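Local structure of putative permease protein, ABC transporter (Porphyromonas gingivalis, 3IS6) at residues G41-A46 against L200-R205; E49-V54 against D196-E201; N173-D178 against E210-A215; V184-G189 against Y221-F226. The protein is a putative ABC transporter permease, represented here by its MacB-like periplasmic core domain, and probably takes part in moving substrates across the cell membrane. All blocks are in the same frame, centred on the assembly; numbering follows the deposited sequence.

Contact 1: G41-A46 against L200-R205; sequences GGVAPA and LEMQKR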
loop_
_atom_site.group_PDB
_atom_site.type_symbol
_atom_site.label_atom_id
_atom_site.label_comp_id
_atom_site.label_asym_id
_atom_site.label_seq_id
_atom_site.Cartn_x
_atom_site.Cartn_y
_atom_site.Cartn_z
ATOM N N GLY A 41 -7.513 9.416 -3.271
ATOM C CA GLY A 41 -6.688 9.175 -4.422
ATOM C C GLY A 41 -7.293 9.493 -5.760
ATOM O O GLY A 41 -6.644 9.930 -6.637
ATOM N N GLY A 42 -8.571 9.233 -5.867
ATOM C CA GLY A 42 -9.317 9.341 -7.089
ATOM C C GLY A 42 -9.492 10.702 -7.676
ATOM O O GLY A 42 -9.735 10.825 -8.822
ATOM N N VAL A 43 -9.421 11.716 -6.840
ATOM C CA VAL A 43 -9.776 13.057 -7.230
ATOM C C VAL A 43 -8.937 13.711 -8.292
ATOM O O VAL A 43 -9.473 14.202 -9.235
ATOM C CB VAL A 43 -9.752 13.965 -6.025
ATOM C CG1 VAL A 43 -10.118 15.314 -6.397
ATOM C CG2 VAL A 43 -10.623 13.456 -4.991
ATOM N N ALA A 44 -7.622 13.693 -8.174
ATOM C CA ALA A 44 -6.835 14.428 -9.142
ATOM C C ALA A 44 -6.991 13.968 -10.589
ATOM O O ALA A 44 -7.180 14.759 -11.432
ATOM C CB ALA A 44 -5.401 14.402 -8.773
ATOM N N PRO A 45 -6.928 12.684 -10.856
ATOM C CA PRO A 45 -7.064 12.221 -12.232
ATOM C C PRO A 45 -8.412 12.569 -12.802
ATOM O O PRO A 45 -8.489 12.914 -13.931
ATOM C CB PRO A 45 -6.907 10.719 -12.114
ATOM C CG PRO A 45 -6.683 10.421 -10.733
ATOM C CD PRO A 45 -6.403 11.635 -9.987
ATOM N N ALA A 46 -9.450 12.475 -12.005
ATOM C CA ALA A 46 -10.773 12.809 -12.438
ATOM C C ALA A 46 -10.899 14.270 -12.809
ATOM O O ALA A 46 -11.569 14.611 -13.737
ATOM C CB ALA A 46 -11.744 12.439 -11.433
ATOM N N LEU A 200 -18.633 19.789 -8.005
ATOM C CA LEU A 200 -19.747 19.105 -7.405
ATOM C C LEU A 200 -20.340 18.051 -8.312
ATOM O O LEU A 200 -20.733 17.017 -7.865
ATOM C CB LEU A 200 -20.830 20.096 -7.105
ATOM C CG LEU A 200 -21.532 20.046 -5.782
ATOM C CD1 LEU A 200 -22.887 20.605 -5.950
ATOM C CD2 LEU A 200 -21.574 18.723 -5.145
ATOM N N GLU A 201 -20.435 18.365 -9.585
ATOM C CA GLU A 201 -20.978 17.441 -10.533
ATOM C C GLU A 201 -20.089 16.228 -10.579
ATOM O O GLU A 201 -20.534 15.133 -10.460
ATOM C CB GLU A 201 -21.003 18.080 -11.906
ATOM C CG GLU A 201 -22.098 19.050 -12.139
ATOM C CD GLU A 201 -22.007 19.670 -13.525
ATOM O OE1 GLU A 201 -21.874 18.923 -14.518
ATOM O OE2 GLU A 201 -22.013 20.907 -13.626
HETATM N N MSE A 202 -18.803 16.457 -10.661
HETATM C CA MSE A 202 -17.850 15.390 -10.644
HETATM C C MSE A 202 -17.944 14.566 -9.366
HETATM O O MSE A 202 -17.925 13.374 -9.417
HETATM C CB MSE A 202 -16.465 16.001 -10.763
HETATM C CG MSE A 202 -15.309 15.045 -10.711
HETATM SE SE MSE A 202 -13.641 15.875 -10.407
HETATM C CE MSE A 202 -13.841 16.275 -8.597
ATOM N N GLN A 203 -18.091 15.202 -8.223
ATOM C CA GLN A 203 -18.153 14.497 -6.961
ATOM C C GLN A 203 -19.331 13.554 -6.901
ATOM O O GLN A 203 -19.225 12.467 -6.436
ATOM C CB GLN A 203 -18.254 15.495 -5.829
ATOM C CG GLN A 203 -18.244 14.905 -4.455
ATOM C CD GLN A 203 -18.529 15.917 -3.342
ATOM O OE1 GLN A 203 -18.470 15.611 -2.174
ATOM N NE2 GLN A 203 -18.823 17.120 -3.728
ATOM N N LYS A 204 -20.461 14.018 -7.380
ATOM C CA LYS A 204 -21.682 13.243 -7.427
ATOM C C LYS A 204 -21.580 12.007 -8.325
ATOM O O LYS A 204 -22.126 10.987 -8.030
ATOM C CB LYS A 204 -22.836 14.133 -7.847
ATOM C CG LYS A 204 -23.245 15.125 -6.789
ATOM C CD LYS A 204 -24.209 16.147 -7.301
ATOM C CE LYS A 204 -24.846 16.940 -6.178
ATOM N NZ LYS A 204 -25.923 17.811 -6.712
ATOM N N ARG A 205 -20.871 12.140 -9.423
ATOM C CA ARG A 205 -20.624 11.045 -10.329
ATOM C C ARG A 205 -19.822 9.932 -9.709
ATOM O O ARG A 205 -20.038 8.794 -10.022
ATOM C CB ARG A 205 -19.842 11.523 -11.525
ATOM C CG ARG A 205 -20.609 11.944 -12.709
ATOM C CD ARG A 205 -19.652 12.448 -13.747
ATOM N NE ARG A 205 -19.885 13.843 -14.016
ATOM C CZ ARG A 205 -18.979 14.793 -14.041
ATOM N NH1 ARG A 205 -17.713 14.562 -13.831
ATOM N NH2 ARG A 205 -19.368 16.002 -14.281
#

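Contact 2: E49-V54 against D196-E201; sequences EEIPGV and DEALLE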
loop_
_atom_site.group_PDB
_atom_site.type_symbol
_atom_site.label_atom_id
_atom_site.label_comp_id
_atom_site.label_asym_id
_atom_site.label_seq_id
_atom_site.Cartn_x
_atom_site.Cartn_y
_atom_site.Cartn_z
ATOM N N GLU A 49 -9.390 14.868 -16.340
ATOM C CA GLU A 49 -10.277 14.334 -17.340
ATOM C C GLU A 49 -11.577 15.092 -17.494
ATOM O O GLU A 49 -12.022 15.281 -18.582
ATOM C CB GLU A 49 -10.507 12.848 -17.110
ATOM N N GLU A 50 -12.181 15.509 -16.396
ATOM C CA GLU A 50 -13.529 16.024 -16.406
ATOM C C GLU A 50 -13.781 17.515 -16.249
ATOM O O GLU A 50 -14.854 17.964 -16.538
ATOM C CB GLU A 50 -14.364 15.279 -15.376
ATOM C CG GLU A 50 -14.424 13.819 -15.630
ATOM C CD GLU A 50 -15.189 13.039 -14.608
ATOM O OE1 GLU A 50 -15.932 13.628 -13.837
ATOM O OE2 GLU A 50 -15.047 11.823 -14.580
ATOM N N ILE A 51 -12.829 18.288 -15.770
ATOM C CA ILE A 51 -13.129 19.659 -15.441
ATOM C C ILE A 51 -12.544 20.623 -16.441
ATOM O O ILE A 51 -11.376 20.607 -16.705
ATOM C CB ILE A 51 -12.612 20.002 -14.066
ATOM C CG1 ILE A 51 -13.209 19.068 -13.032
ATOM C CG2 ILE A 51 -12.918 21.408 -13.748
ATOM C CD1 ILE A 51 -14.532 19.406 -12.633
ATOM N N PRO A 52 -13.397 21.457 -16.997
ATOM C CA PRO A 52 -13.019 22.384 -18.042
ATOM C C PRO A 52 -12.093 23.439 -17.540
ATOM O O PRO A 52 -12.276 23.916 -16.471
ATOM C CB PRO A 52 -14.352 23.034 -18.387
ATOM C CG PRO A 52 -15.074 23.020 -17.182
ATOM C CD PRO A 52 -14.769 21.716 -16.561
ATOM N N GLY A 53 -11.126 23.819 -18.329
ATOM C CA GLY A 53 -10.225 24.843 -17.896
ATOM C C GLY A 53 -9.076 24.378 -17.038
ATOM O O GLY A 53 -8.335 25.182 -16.561
ATOM N N VAL A 54 -8.925 23.083 -16.865
ATOM C CA VAL A 54 -7.791 22.551 -16.143
ATOM C C VAL A 54 -6.736 22.164 -17.137
ATOM O O VAL A 54 -6.977 21.352 -17.968
ATOM C CB VAL A 54 -8.215 21.320 -15.390
ATOM C CG1 VAL A 54 -7.065 20.618 -14.805
ATOM C CG2 VAL A 54 -9.170 21.678 -14.376
ATOM N N ASP A 196 -16.485 25.576 -8.870
ATOM C CA ASP A 196 -17.119 24.871 -7.790
ATOM C C ASP A 196 -18.245 23.974 -8.264
ATOM O O ASP A 196 -18.366 22.869 -7.815
ATOM C CB ASP A 196 -17.682 25.843 -6.761
ATOM C CG ASP A 196 -16.627 26.431 -5.853
ATOM O OD1 ASP A 196 -15.545 25.865 -5.733
ATOM O OD2 ASP A 196 -16.894 27.473 -5.250
ATOM N N GLU A 197 -19.089 24.460 -9.150
ATOM C CA GLU A 197 -20.225 23.689 -9.592
ATOM C C GLU A 197 -19.825 22.414 -10.342
ATOM O O GLU A 197 -20.353 21.356 -10.110
ATOM C CB GLU A 197 -21.158 24.567 -10.419
ATOM C CG GLU A 197 -21.796 25.697 -9.619
ATOM C CD GLU A 197 -22.870 26.497 -10.372
ATOM O OE1 GLU A 197 -22.681 26.849 -11.548
ATOM O OE2 GLU A 197 -23.901 26.789 -9.761
ATOM N N ALA A 198 -18.855 22.528 -11.216
ATOM C CA ALA A 198 -18.346 21.375 -11.921
ATOM C C ALA A 198 -17.728 20.381 -10.956
ATOM O O ALA A 198 -17.848 19.204 -11.128
ATOM C CB ALA A 198 -17.371 21.782 -12.939
ATOM N N LEU A 199 -17.060 20.860 -9.937
ATOM C CA LEU A 199 -16.458 19.952 -8.993
ATOM C C LEU A 199 -17.540 19.151 -8.325
ATOM O O LEU A 199 -17.411 17.993 -8.117
ATOM C CB LEU A 199 -15.627 20.693 -7.957
ATOM C CG LEU A 199 -14.269 21.240 -8.367
ATOM C CD1 LEU A 199 -13.620 21.975 -7.272
ATOM C CD2 LEU A 199 -13.370 20.203 -8.853
ATOM N N LEU A 200 -18.633 19.789 -8.005
ATOM C CA LEU A 200 -19.747 19.105 -7.405
ATOM C C LEU A 200 -20.340 18.051 -8.312
ATOM O O LEU A 200 -20.733 17.017 -7.865
ATOM C CB LEU A 200 -20.830 20.096 -7.105
ATOM C CG LEU A 200 -21.532 20.046 -5.782
ATOM C CD1 LEU A 200 -22.887 20.605 -5.950
ATOM C CD2 LEU A 200 -21.574 18.723 -5.145
ATOM N N GLU A 201 -20.435 18.365 -9.585
ATOM C CA GLU A 201 -20.978 17.441 -10.533
ATOM C C GLU A 201 -20.089 16.228 -10.579
ATOM O O GLU A 201 -20.534 15.133 -10.460
ATOM C CB GLU A 201 -21.003 18.080 -11.906
ATOM C CG GLU A 201 -22.098 19.050 -12.139
ATOM C CD GLU A 201 -22.007 19.670 -13.525
ATOM O OE1 GLU A 201 -21.874 18.923 -14.518
ATOM O OE2 GLU A 201 -22.013 20.907 -13.626
#

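Contact 3: N173-D178 against E210-A215; sequences NWIGND and EVFRKA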
loop_
_atom_site.group_PDB
_atom_site.type_symbol
_atom_site.label_atom_id
_atom_site.label_comp_id
_atom_site.label_asym_id
_atom_site.label_seq_id
_atom_site.Cartn_x
_atom_site.Cartn_y
_atom_site.Cartn_z
ATOM N N ASN A 173 -9.930 5.564 -4.891
ATOM C CA ASN A 173 -10.830 5.873 -3.816
ATOM C C ASN A 173 -11.362 7.307 -3.800
ATOM O O ASN A 173 -10.688 8.213 -4.185
ATOM C CB ASN A 173 -10.153 5.524 -2.521
ATOM C CG ASN A 173 -11.011 5.746 -1.341
ATOM O OD1 ASN A 173 -12.108 5.287 -1.279
ATOM N ND2 ASN A 173 -10.502 6.450 -0.395
ATOM N N TRP A 174 -12.609 7.454 -3.384
ATOM C CA TRP A 174 -13.237 8.734 -3.165
ATOM C C TRP A 174 -13.721 8.946 -1.730
ATOM O O TRP A 174 -14.148 9.995 -1.387
ATOM C CB TRP A 174 -14.367 8.968 -4.159
ATOM C CG TRP A 174 -13.907 9.197 -5.552
ATOM C CD1 TRP A 174 -13.467 8.278 -6.404
ATOM C CD2 TRP A 174 -13.854 10.434 -6.241
ATOM N NE1 TRP A 174 -13.137 8.841 -7.579
ATOM C CE2 TRP A 174 -13.363 10.178 -7.502
ATOM C CE3 TRP A 174 -14.181 11.742 -5.909
ATOM C CZ2 TRP A 174 -13.184 11.161 -8.428
ATOM C CZ3 TRP A 174 -14.001 12.707 -6.822
ATOM C CH2 TRP A 174 -13.518 12.422 -8.071
ATOM N N ILE A 175 -13.646 7.930 -0.912
ATOM C CA ILE A 175 -14.122 8.046 0.432
ATOM C C ILE A 175 -13.039 7.831 1.476
ATOM O O ILE A 175 -12.571 6.755 1.684
ATOM C CB ILE A 175 -15.270 7.045 0.645
ATOM C CG1 ILE A 175 -16.496 7.508 -0.126
ATOM C CG2 ILE A 175 -15.623 6.935 2.050
ATOM C CD1 ILE A 175 -17.541 6.478 -0.292
ATOM N N GLY A 176 -12.658 8.898 2.130
ATOM C CA GLY A 176 -11.686 8.809 3.181
ATOM C C GLY A 176 -10.278 8.584 2.711
ATOM O O GLY A 176 -9.980 8.766 1.558
ATOM N N ASN A 177 -9.417 8.197 3.638
ATOM C CA ASN A 177 -8.030 7.972 3.307
ATOM C C ASN A 177 -7.513 9.187 2.566
ATOM O O ASN A 177 -6.990 9.051 1.504
ATOM C CB ASN A 177 -7.880 6.720 2.479
ATOM C CG ASN A 177 -6.434 6.266 2.326
ATOM O OD1 ASN A 177 -5.665 6.276 3.265
ATOM N ND2 ASN A 177 -6.081 5.843 1.123
ATOM N N ASP A 178 -7.716 10.372 3.143
ATOM C CA ASP A 178 -7.425 11.632 2.487
ATOM C C ASP A 178 -5.944 11.923 2.627
ATOM O O ASP A 178 -5.574 12.829 3.287
ATOM C CB ASP A 178 -8.168 12.784 3.174
ATOM C CG ASP A 178 -9.630 12.498 3.426
ATOM O OD1 ASP A 178 -10.390 12.501 2.477
ATOM O OD2 ASP A 178 -10.030 12.309 4.576
ATOM N N GLU A 210 -24.000 7.934 0.306
ATOM C CA GLU A 210 -24.717 7.282 1.363
ATOM C C GLU A 210 -23.870 7.191 2.560
ATOM O O GLU A 210 -24.324 7.359 3.663
ATOM C CB GLU A 210 -25.084 5.877 0.932
ATOM N N VAL A 211 -22.621 6.881 2.335
ATOM C CA VAL A 211 -21.724 6.576 3.416
ATOM C C VAL A 211 -21.579 7.776 4.351
ATOM O O VAL A 211 -21.502 7.647 5.564
ATOM C CB VAL A 211 -20.388 6.294 2.833
ATOM C CG1 VAL A 211 -19.458 5.750 3.865
ATOM C CG2 VAL A 211 -20.541 5.387 1.633
ATOM N N PHE A 212 -21.511 8.943 3.745
ATOM C CA PHE A 212 -21.425 10.185 4.461
ATOM C C PHE A 212 -22.666 10.511 5.269
ATOM O O PHE A 212 -22.565 10.846 6.431
ATOM C CB PHE A 212 -21.120 11.278 3.462
ATOM C CG PHE A 212 -19.730 11.231 2.978
ATOM C CD1 PHE A 212 -18.756 10.679 3.755
ATOM C CD2 PHE A 212 -19.393 11.717 1.769
ATOM C CE1 PHE A 212 -17.494 10.630 3.338
ATOM C CE2 PHE A 212 -18.123 11.665 1.358
ATOM C CZ PHE A 212 -17.174 11.114 2.144
ATOM N N ARG A 213 -23.836 10.384 4.661
ATOM C CA ARG A 213 -25.068 10.726 5.354
ATOM C C ARG A 213 -25.152 9.846 6.563
ATOM O O ARG A 213 -25.574 10.258 7.608
ATOM C CB ARG A 213 -26.298 10.575 4.463
ATOM N N LYS A 214 -24.684 8.635 6.442
ATOM C CA LYS A 214 -24.772 7.760 7.556
ATOM C C LYS A 214 -23.996 8.337 8.703
ATOM O O LYS A 214 -24.394 8.192 9.841
ATOM C CB LYS A 214 -24.248 6.387 7.212
ATOM N N ALA A 215 -22.890 9.006 8.422
ATOM C CA ALA A 215 -22.094 9.582 9.489
ATOM C C ALA A 215 -22.434 11.023 9.741
ATOM O O ALA A 215 -21.784 11.678 10.507
ATOM C CB ALA A 215 -20.668 9.451 9.211
#

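Contact 4: V184-G189 against Y221-F226; sequences VRLRPG and YSLTPF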
loop_
_atom_site.group_PDB
_atom_site.type_symbol
_atom_site.label_atom_id
_atom_site.label_comp_id
_atom_site.label_asym_id
_atom_site.label_seq_id
_atom_site.Cartn_x
_atom_site.Cartn_y
_atom_site.Cartn_z
ATOM N N VAL A 184 -3.504 21.301 -9.170
ATOM C CA VAL A 184 -4.185 21.592 -10.396
ATOM C C VAL A 184 -3.682 22.873 -11.029
ATOM O O VAL A 184 -3.705 23.891 -10.407
ATOM C CB VAL A 184 -5.649 21.780 -10.103
ATOM C CG1 VAL A 184 -6.406 22.016 -11.308
ATOM C CG2 VAL A 184 -6.193 20.652 -9.388
ATOM N N ARG A 185 -3.265 22.831 -12.276
ATOM C CA ARG A 185 -2.922 24.034 -12.982
ATOM C C ARG A 185 -4.011 24.429 -13.957
ATOM O O ARG A 185 -4.316 23.709 -14.849
ATOM C CB ARG A 185 -1.620 23.871 -13.727
ATOM C CG ARG A 185 -1.118 25.103 -14.377
ATOM C CD ARG A 185 -0.365 24.808 -15.612
ATOM N NE ARG A 185 0.894 24.193 -15.329
ATOM C CZ ARG A 185 1.520 23.392 -16.157
ATOM N NH1 ARG A 185 1.017 23.153 -17.346
ATOM N NH2 ARG A 185 2.652 22.856 -15.805
ATOM N N LEU A 186 -4.582 25.595 -13.742
ATOM C CA LEU A 186 -5.596 26.155 -14.598
ATOM C C LEU A 186 -5.065 26.896 -15.820
ATOM O O LEU A 186 -4.013 27.456 -15.792
ATOM C CB LEU A 186 -6.485 27.084 -13.793
ATOM C CG LEU A 186 -7.011 26.548 -12.497
ATOM C CD1 LEU A 186 -7.625 27.580 -11.697
ATOM C CD2 LEU A 186 -7.946 25.471 -12.745
ATOM N N ARG A 187 -5.859 26.943 -16.874
ATOM C CA ARG A 187 -5.557 27.779 -18.007
ATOM C C ARG A 187 -5.735 29.241 -17.656
ATOM O O ARG A 187 -6.468 29.591 -16.769
ATOM C CB ARG A 187 -6.446 27.445 -19.181
ATOM C CG ARG A 187 -6.731 26.031 -19.338
ATOM C CD ARG A 187 -6.734 25.617 -20.784
ATOM N NE ARG A 187 -6.967 24.190 -20.952
ATOM C CZ ARG A 187 -6.087 23.354 -21.481
ATOM N NH1 ARG A 187 -4.928 23.801 -21.924
ATOM N NH2 ARG A 187 -6.383 22.079 -21.582
ATOM N N PRO A 188 -5.083 30.098 -18.404
ATOM C CA PRO A 188 -5.105 31.518 -18.104
ATOM C C PRO A 188 -6.523 32.037 -18.097
ATOM O O PRO A 188 -7.326 31.665 -18.901
ATOM C CB PRO A 188 -4.372 32.107 -19.285
ATOM C CG PRO A 188 -3.552 31.072 -19.746
ATOM C CD PRO A 188 -4.287 29.832 -19.594
ATOM N N GLY A 189 -6.830 32.863 -17.131
ATOM C CA GLY A 189 -8.133 33.452 -17.045
ATOM C C GLY A 189 -9.224 32.679 -16.355
ATOM O O GLY A 189 -10.307 33.207 -16.186
ATOM N N TYR A 221 -15.486 19.920 -2.538
ATOM C CA TYR A 221 -14.165 20.281 -2.975
ATOM C C TYR A 221 -14.124 21.668 -3.550
ATOM O O TYR A 221 -15.028 22.088 -4.202
ATOM C CB TYR A 221 -13.691 19.311 -4.055
ATOM C CG TYR A 221 -13.655 17.891 -3.607
ATOM C CD1 TYR A 221 -12.738 17.459 -2.687
ATOM C CD2 TYR A 221 -14.549 16.990 -4.076
ATOM C CE1 TYR A 221 -12.723 16.189 -2.251
ATOM C CE2 TYR A 221 -14.534 15.718 -3.663
ATOM C CZ TYR A 221 -13.625 15.312 -2.742
ATOM O OH TYR A 221 -13.629 14.024 -2.332
ATOM N N SER A 222 -13.044 22.370 -3.327
ATOM C CA SER A 222 -12.814 23.589 -4.042
ATOM C C SER A 222 -11.359 23.868 -4.242
ATOM O O SER A 222 -10.576 23.538 -3.419
ATOM C CB SER A 222 -13.476 24.748 -3.341
ATOM O OG SER A 222 -12.887 24.984 -2.107
ATOM N N LEU A 223 -11.029 24.495 -5.347
ATOM C CA LEU A 223 -9.685 24.881 -5.646
ATOM C C LEU A 223 -9.279 26.152 -4.936
ATOM O O LEU A 223 -10.020 27.096 -4.910
ATOM C CB LEU A 223 -9.528 25.081 -7.118
ATOM C CG LEU A 223 -9.962 23.940 -7.999
ATOM C CD1 LEU A 223 -9.742 24.295 -9.356
ATOM C CD2 LEU A 223 -9.225 22.711 -7.706
ATOM N N THR A 224 -8.085 26.150 -4.375
ATOM C CA THR A 224 -7.495 27.296 -3.728
ATOM C C THR A 224 -6.081 27.506 -4.243
ATOM O O THR A 224 -5.388 26.581 -4.425
ATOM C CB THR A 224 -7.479 27.107 -2.214
ATOM O OG1 THR A 224 -7.601 28.359 -1.583
ATOM C CG2 THR A 224 -6.199 26.537 -1.764
ATOM N N PRO A 225 -5.651 28.735 -4.436
ATOM C CA PRO A 225 -4.342 28.998 -4.998
ATOM C C PRO A 225 -3.251 28.429 -4.124
ATOM O O PRO A 225 -3.384 28.441 -2.948
ATOM C CB PRO A 225 -4.271 30.513 -4.960
ATOM C CG PRO A 225 -5.600 30.931 -4.996
ATOM C CD PRO A 225 -6.342 29.989 -4.166
ATOM N N PHE A 226 -2.197 27.914 -4.715
ATOM C CA PHE A 226 -1.192 27.225 -3.949
ATOM C C PHE A 226 -0.104 28.166 -3.536
ATOM O O PHE A 226 0.543 28.712 -4.355
ATOM C CB PHE A 226 -0.618 26.083 -4.784
ATOM C CG PHE A 226 0.548 25.387 -4.170
ATOM C CD1 PHE A 226 0.472 24.839 -2.928
ATOM C CD2 PHE A 226 1.719 25.257 -4.860
ATOM C CE1 PHE A 226 1.559 24.210 -2.384
ATOM C CE2 PHE A 226 2.777 24.635 -4.328
ATOM C CZ PHE A 226 2.705 24.109 -3.097
#

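Contact 1: G41-A46 against L200-R205
Met202, modelled as selenomethionine, reaches Ala46 and Val43 because its first two torsions are extended (chi1 178°, chi2 -165°), carrying SE straight out from helix 196-206 before a bend at chi3 (74°) turns the terminal methyl back along the neighbouring helix. The selenium lies against Ala46, with SE 4.0 Å from the backbone C and 4.1 Å from CB of that residue. Past the bend, the methyl points toward the start of helix 43-50, where CE stands 4.4 Å from Val43 CG1. One long side chain bridges Val43 and Ala46, not quite a turn apart, and no hydrogen bond crosses between the segments. The backbones stay apart: the nearest CA atoms, those of Ala46 and Met202, are 7.7 Å from each other. Met202 is the only side chain of 200-205 to touch 41-46, and the small methyl of Ala46 lets it come close to the helix backbone. Trp174 packs against Val43, Ala46 and Met202, while Tyr221 touches Val43 from strand 218-225, so the contact is buried. Helices 43-50 and 196-206 cover the sheet in a beta-alpha-beta-beta-alpha-beta order, interrupted by a long insertion after strand 54-70, consistent with a ferredoxin-like fold.

Contact 2: E49-V54 against D196-E201
Ile51 and Ala198 meet where helix 43-50 gives way to a turn beside helix 196-206, the two helices that pack on the sheet of a ferredoxin-like alpha+beta sandwich. The tight part is built round a single methyl group. Ile51 CG1 lies beside the backbone N (chi1 -58°), and a second bend (chi2 -80°) swings CD1 at the helix. There CD1 sits 3.6 Å from Ala198 O and 3.7 Å from Ala198 CB. Leu199 closes the buried flank: its CB is directed away from Ile51, yet the branched end returns far enough for its CD2 to come within 4.0 Å of Ile51 CD1. With alanine at the point of closest backbone approach, the CA atoms of Ile51 and Ala198 can stand 6.5 Å apart.

The other flank is looser and open to solvent. Pro52, an exposed residue, touches through CD of its ring. Pro52 and Gly53 are the two central residues of a type II beta turn from Ile51 to Val54, closed by a weak bond between Val54 N and Ile51 O of 3.5 Å. Gly53 accepts the positive phi (84°) of that turn, and its backbone pairs with Arg187. At the outer limit of the contact, Pro52 CD lies 4.5 Å from Ala198 CB.

Contact 3: N173-D178 against E210-A215
Val211, the second residue of the short helix 210-214, meets Ile175 first. Val211 lies on the surface, as befits a contact with no buried residue among those that touch. Its CB points toward the loop 173-178, and CG2, the branch lying beside the backbone N, comes 3.7 Å from Ile175 CD1, methyl against methyl; the two side chains cross obliquely. Ile175 has its chain drawn out (chi2 165°), which is how CD1 reaches as far as the helix. Phe212 follows and approaches differently. Its CB starts out to one side, but the ring swings back so that CZ, its far corner, is 4.3 Å from Ile175 CG1, at a slant. Val211 thus meets the end of the Ile175 chain and Phe212 its CG1, from directions roughly at right angles, and Gln207 touches both Ile175 and Phe212.

What presents Ile175 is an Asx turn: Asn173 OD1 accepts from Ile175 N at 3.1 Å, the N-H lying above the carbonyl plane. The same amide returns a bond through ND2 to Ile175 O at 2.9 Å, the acceptor lying in the amide plane, so one side chain grips both backbone polar atoms of the residue that makes the contact. This loop leads into strand 181-186 of the ferredoxin-like sheet, whereas helix 210-214 comes just before the strand 218-225.

After Phe212 no residue of the helix reaches the loop; Lys214 N bonds to Glu210 O at 3.1 Å, closing this short helix.

Contact 4: V184-G189 against Y221-F226
Strands 181-186 and 218-225 both run antiparallel to strand 14-23, which pairs with each of them, and so they never bond to one another; their closest CA atoms here, of Val184 and Leu223, are 8.0 Å apart. This is a split beta-alpha-beta unit, with helix 196-206 in the crossover, and forms the second half of a ferredoxin-like fold. Val184 and Leu186 direct CB toward strand 218-225, Leu223 directs its CB toward them, and all three are buried. Leu223 does most of the joining, because its two methyls part in different directions: CG stands anti to the carbonyl carbon (chi1 -53°), and from there the fork addresses two neighbours on strand 181-186. The Val184 side chain crosses it at about a right angle, and that of Leu186 more slantwise. The contact is wholly apolar. Val54, from the adjoining strand, touches Val184, and Pro192 touches Leu223. Arg185, between the two touching residues, takes the other side of the strand and forms a salt bridge with Glu55. The two methyls of Leu223 are equally close to their partners: CD1 lies 4.0 Å from Leu186 CD2, and CD2 lies 4.0 Å from Val184 CG2.

Overall arrangement
Contacts 1 and 2 lie along the same helix pair, 43-50 and 196-206, with centres about 8 Å apart: contact 1 is buried round one long chain, while contact 2, on the turn that follows helix 43-50, is partly buried. Contact 4 is buried too, but it joins strands across an intervening strand, and Leu199 of contact 2 packs on Tyr221 and Ser222 of segment 221-226 in contact 4. Contact 3 is a surface contact about 24 Å from contact 4, centre to centre; its loop reaches contact 1 through Trp174. Apolar packing crosses all four, but contact 3 has side-chain hydrogen bonds within one of its own segments, the Asx turn of Asn173.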